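O-methyltransferase, putative (Bacillus cereus, PDB 3DUW) probably transfers a methyl group from S-adenosylmethionine to a hydroxyl oxygen of its substrate, and is held here with the spent cofactor S-adenosyl-L-homocysteine. Local coordinates at residues Gln57-Gly66 / Glu132-Ala141. Numbering follows the deposited sequence.
Sequences QGARNILEIG and EPFDFIFIDA. With SAH (S-adenosyl-L-homocysteine), chain C.
Leu-63 N binds Phe-136 O, Leu-63 O takes Phe-138 N and Ile-65 N reaches Phe-138 O, pairing strands 61-65 and 136-139 in parallel at the middle of the Rossmann-like methyltransferase sheet. These are strands 1 and 4 in chain order, neighbours in the sheet order 3-2-1-4-5-7-6. At the N-terminal end of the pair Asp-135 N still bonds to Asn-61 O, and side chains add to the grip. Leu-63 CB sits over one face of the Phe-134 ring, 3.7 Å from its centroid, in a CH-pi contact. The amide of Asn-61 crosses the same ring at a shallow 22° between planes and sends ND2 in a nearly straight bond (178°) to Pro-133 O, which it meets from above the carbonyl plane. Asp-135 OD2 accepts Arg-60 N at 3.1 Å through its anti lone pair, and a weak bond from Asn-61 N; its OD1 is held by Arg-158 in a salt bridge. Gln-57, CG anti to the backbone N (chi1 169°), extends from the end of helix 44-57 to hydrogen-bond Asp-135 O through NE2 at 2.7 Å, along a bent path, with OE1 at the edge of the Phe-136 ring. Farther along, Glu-64 OE2 lies in plane at the edge of the Phe-138 ring, 3.4 Å from CD2, hydrogen-bonded with Ser-72 OG, which also bonds the cofactor; OE1 pairs with Thr-73 and Thr-88. Beyond the strand ends, Asp-140 OD2 is modelled 2.3 Å from the amino nitrogen of S-adenosyl-L-homocysteine, doubtfully short; that nitrogen also bonds to Gly-66 O at 3.2 Å.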
loop_
_atom_site.group_PDB
_atom_site.type_symbol
_atom_site.label_atom_id
_atom_site.label_comp_id
_atom_site.label_asym_id
_atom_site.label_seq_id
_atom_site.Cartn_x
_atom_site.Cartn_y
_atom_site.Cartn_z
ATOM N N GLN A 57 -9.502 -0.511 -6.068
ATOM C CA GLN A 57 -10.805 -0.541 -5.426
ATOM C C GLN A 57 -11.917 -0.237 -6.418
ATOM O O GLN A 57 -13.059 -0.649 -6.222
ATOM C CB GLN A 57 -10.889 0.481 -4.297
ATOM C CG GLN A 57 -12.319 0.648 -3.806
ATOM C CD GLN A 57 -12.468 1.663 -2.709
ATOM O OE1 GLN A 57 -11.960 2.779 -2.807
ATOM N NE2 GLN A 57 -13.187 1.288 -1.654
ATOM N N GLY A 58 -11.582 0.487 -7.480
ATOM C CA GLY A 58 -12.594 0.857 -8.452
ATOM C C GLY A 58 -13.468 1.927 -7.825
ATOM O O GLY A 58 -14.682 1.962 -8.030
ATOM N N ALA A 59 -12.839 2.802 -7.043
ATOM C CA ALA A 59 -13.548 3.878 -6.361
ATOM C C ALA A 59 -14.230 4.798 -7.356
ATOM O O ALA A 59 -13.705 5.056 -8.438
ATOM C CB ALA A 59 -12.581 4.676 -5.494
ATOM N N ARG A 60 -15.398 5.301 -6.970
ATOM C CA ARG A 60 -16.167 6.192 -7.823
ATOM C C ARG A 60 -16.479 7.508 -7.117
ATOM O O ARG A 60 -16.834 8.491 -7.764
ATOM C CB ARG A 60 -17.467 5.503 -8.249
ATOM C CG ARG A 60 -18.269 6.265 -9.285
ATOM C CD ARG A 60 -18.783 5.330 -10.373
ATOM N NE ARG A 60 -19.577 4.230 -9.835
ATOM C CZ ARG A 60 -20.115 3.267 -10.580
ATOM N NH1 ARG A 60 -19.945 3.268 -11.894
ATOM N NH2 ARG A 60 -20.829 2.305 -10.010
ATOM N N ASN A 61 -16.340 7.531 -5.795
ATOM C CA ASN A 61 -16.628 8.741 -5.026
ATOM C C ASN A 61 -15.562 8.930 -3.948
ATOM O O ASN A 61 -15.600 8.296 -2.894
ATOM C CB ASN A 61 -18.022 8.636 -4.406
ATOM C CG ASN A 61 -18.537 9.965 -3.903
ATOM O OD1 ASN A 61 -18.270 11.008 -4.495
ATOM N ND2 ASN A 61 -19.301 9.933 -2.817
ATOM N N ILE A 62 -14.622 9.824 -4.228
ATOM C CA ILE A 62 -13.496 10.087 -3.342
ATOM C C ILE A 62 -13.614 11.358 -2.520
ATOM O O ILE A 62 -14.024 12.400 -3.023
ATOM C CB ILE A 62 -12.183 10.184 -4.162
ATOM C CG1 ILE A 62 -11.971 8.906 -4.974
ATOM C CG2 ILE A 62 -11.005 10.442 -3.236
ATOM C CD1 ILE A 62 -10.760 8.958 -5.889
ATOM N N LEU A 63 -13.233 11.259 -1.250
ATOM C CA LEU A 63 -13.235 12.398 -0.344
ATOM C C LEU A 63 -11.799 12.610 0.116
ATOM O O LEU A 63 -11.165 11.684 0.620
ATOM C CB LEU A 63 -14.121 12.134 0.880
ATOM C CG LEU A 63 -14.014 13.163 2.012
ATOM C CD1 LEU A 63 -14.513 14.520 1.528
ATOM C CD2 LEU A 63 -14.832 12.700 3.211
ATOM N N GLU A 64 -11.286 13.817 -0.090
ATOM C CA GLU A 64 -9.933 14.156 0.333
ATOM C C GLU A 64 -10.001 15.312 1.315
ATOM O O GLU A 64 -10.740 16.276 1.100
ATOM C CB GLU A 64 -9.071 14.564 -0.862
ATOM C CG GLU A 64 -7.699 15.087 -0.470
ATOM C CD GLU A 64 -6.862 15.425 -1.675
ATOM O OE1 GLU A 64 -7.214 16.389 -2.391
ATOM O OE2 GLU A 64 -5.860 14.718 -1.916
ATOM N N ILE A 65 -9.247 15.206 2.405
ATOM C CA ILE A 65 -9.201 16.261 3.407
ATOM C C ILE A 65 -7.770 16.795 3.401
ATOM O O ILE A 65 -6.839 16.114 3.832
ATOM C CB ILE A 65 -9.570 15.723 4.811
ATOM C CG1 ILE A 65 -10.900 14.961 4.743
ATOM C CG2 ILE A 65 -9.677 16.880 5.792
ATOM C CD1 ILE A 65 -11.350 14.360 6.072
ATOM N N GLY A 66 -7.607 18.012 2.883
ATOM C CA GLY A 66 -6.294 18.633 2.786
ATOM C C GLY A 66 -5.868 18.651 1.321
ATOM O O GLY A 66 -5.257 17.696 0.840
ATOM N N GLU A 132 -23.449 11.021 -1.969
ATOM C CA GLU A 132 -23.483 9.576 -1.839
ATOM C C GLU A 132 -22.315 9.201 -0.936
ATOM O O GLU A 132 -21.396 9.999 -0.738
ATOM C CB GLU A 132 -23.313 8.916 -3.208
ATOM C CG GLU A 132 -24.346 9.348 -4.229
ATOM C CD GLU A 132 -25.762 9.143 -3.736
ATOM O OE1 GLU A 132 -26.132 7.981 -3.460
ATOM O OE2 GLU A 132 -26.506 10.141 -3.616
ATOM N N PRO A 133 -22.342 7.993 -0.355
ATOM C CA PRO A 133 -21.232 7.595 0.514
ATOM C C PRO A 133 -19.927 7.607 -0.275
ATOM O O PRO A 133 -19.924 7.356 -1.479
ATOM C CB PRO A 133 -21.623 6.186 0.945
ATOM C CG PRO A 133 -23.121 6.249 0.966
ATOM C CD PRO A 133 -23.428 6.998 -0.312
ATOM N N PHE A 134 -18.829 7.913 0.403
ATOM C CA PHE A 134 -17.521 7.940 -0.239
ATOM C C PHE A 134 -16.869 6.565 -0.136
ATOM O O PHE A 134 -16.852 5.959 0.939
ATOM C CB PHE A 134 -16.647 9.003 0.423
ATOM C CG PHE A 134 -17.141 10.402 0.204
ATOM C CD1 PHE A 134 -16.980 11.022 -1.031
ATOM C CD2 PHE A 134 -17.803 11.088 1.217
ATOM C CE1 PHE A 134 -17.473 12.307 -1.256
ATOM C CE2 PHE A 134 -18.299 12.374 1.006
ATOM C CZ PHE A 134 -18.134 12.984 -0.234
ATOM N N ASP A 135 -16.346 6.079 -1.260
ATOM C CA ASP A 135 -15.709 4.766 -1.317
ATOM C C ASP A 135 -14.222 4.801 -0.976
ATOM O O ASP A 135 -13.635 3.767 -0.670
ATOM C CB ASP A 135 -15.846 4.150 -2.717
ATOM C CG ASP A 135 -17.182 4.439 -3.366
ATOM O OD1 ASP A 135 -18.224 4.160 -2.743
ATOM O OD2 ASP A 135 -17.183 4.939 -4.513
ATOM N N PHE A 136 -13.619 5.984 -1.041
ATOM C CA PHE A 136 -12.191 6.136 -0.771
ATOM C C PHE A 136 -12.000 7.493 -0.100
ATOM O O PHE A 136 -12.443 8.515 -0.621
ATOM C CB PHE A 136 -11.430 6.062 -2.099
ATOM C CG PHE A 136 -9.942 5.930 -1.956
ATOM C CD1 PHE A 136 -9.160 7.022 -1.588
ATOM C CD2 PHE A 136 -9.316 4.717 -2.215
ATOM C CE1 PHE A 136 -7.774 6.904 -1.486
ATOM C CE2 PHE A 136 -7.933 4.592 -2.115
ATOM C CZ PHE A 136 -7.162 5.689 -1.750
ATOM N N ILE A 137 -11.341 7.500 1.054
ATOM C CA ILE A 137 -11.129 8.733 1.806
ATOM C C ILE A 137 -9.654 8.918 2.160
ATOM O O ILE A 137 -9.033 8.037 2.764
ATOM C CB ILE A 137 -11.982 8.718 3.096
ATOM C CG1 ILE A 137 -13.453 8.473 2.730
ATOM C CG2 ILE A 137 -11.827 10.028 3.853
ATOM C CD1 ILE A 137 -14.367 8.290 3.916
ATOM N N PHE A 138 -9.102 10.065 1.773
ATOM C CA PHE A 138 -7.700 10.383 2.029
ATOM C C PHE A 138 -7.636 11.514 3.045
ATOM O O PHE A 138 -8.078 12.630 2.769
ATOM C CB PHE A 138 -7.011 10.794 0.719
ATOM C CG PHE A 138 -5.538 11.092 0.860
ATOM C CD1 PHE A 138 -4.708 10.255 1.601
ATOM C CD2 PHE A 138 -4.974 12.194 0.223
ATOM C CE1 PHE A 138 -3.336 10.515 1.705
ATOM C CE2 PHE A 138 -3.609 12.458 0.322
ATOM C CZ PHE A 138 -2.789 11.616 1.064
ATOM N N ILE A 139 -7.112 11.208 4.228
ATOM C CA ILE A 139 -6.994 12.189 5.301
ATOM C C ILE A 139 -5.568 12.722 5.292
ATOM O O ILE A 139 -4.625 12.017 5.664
ATOM C CB ILE A 139 -7.324 11.547 6.660
ATOM C CG1 ILE A 139 -8.711 10.900 6.594
ATOM C CG2 ILE A 139 -7.282 12.599 7.754
ATOM C CD1 ILE A 139 -9.129 10.175 7.859
ATOM N N ASP A 140 -5.420 13.975 4.871
ATOM C CA ASP A 140 -4.101 14.583 4.750
ATOM C C ASP A 140 -4.121 16.092 4.986
ATOM O O ASP A 140 -3.587 16.861 4.185
ATOM C CB ASP A 140 -3.553 14.273 3.351
ATOM C CG ASP A 140 -2.079 14.578 3.210
ATOM O OD1 ASP A 140 -1.344 14.475 4.209
ATOM O OD2 ASP A 140 -1.651 14.898 2.082
ATOM N N ALA A 141 -4.724 16.509 6.095
ATOM C CA ALA A 141 -4.806 17.926 6.427
ATOM C C ALA A 141 -4.052 18.205 7.726
ATOM O O ALA A 141 -2.873 17.870 7.845
ATOM C CB ALA A 141 -6.272 18.339 6.551
HETATM N N SAH C . -2.609 16.054 0.314
HETATM C CA SAH C . -2.049 17.256 -0.407
HETATM C CB SAH C . -1.360 18.169 0.550
HETATM C CG SAH C . -2.179 18.768 1.669
HETATM S SD SAH C . -1.042 19.591 2.867
HETATM C C SAH C . -0.989 16.741 -1.437
HETATM O O SAH C . -0.722 15.536 -1.460
HETATM O OXT SAH C . -0.461 17.620 -2.208
HETATM C "C5'" SAH C . -2.163 19.868 4.178
HETATM C "C4'" SAH C . -3.315 20.904 3.761
HETATM O "O4'" SAH C . -4.093 20.951 4.955
HETATM C "C3'" SAH C . -2.888 22.350 3.548
HETATM O "O3'" SAH C . -3.222 22.820 2.240
HETATM C "C2'" SAH C . -3.636 23.106 4.718
HETATM O "O2'" SAH C . -3.962 24.448 4.392
HETATM C "C1'" SAH C . -4.834 22.209 4.953
HETATM N N9 SAH C . -5.479 22.340 6.123
HETATM C C8 SAH C . -5.045 22.581 7.415
HETATM N N7 SAH C . -5.981 22.642 8.309
HETATM C C5 SAH C . -7.176 22.422 7.579
HETATM C C6 SAH C . -8.552 22.369 8.007
HETATM N N6 SAH C . -8.947 22.535 9.277
HETATM N N1 SAH C . -9.461 22.130 7.008
HETATM C C2 SAH C . -9.107 21.954 5.701
HETATM N N3 SAH C . -7.803 21.999 5.252
HETATM C C4 SAH C . -6.893 22.237 6.243
#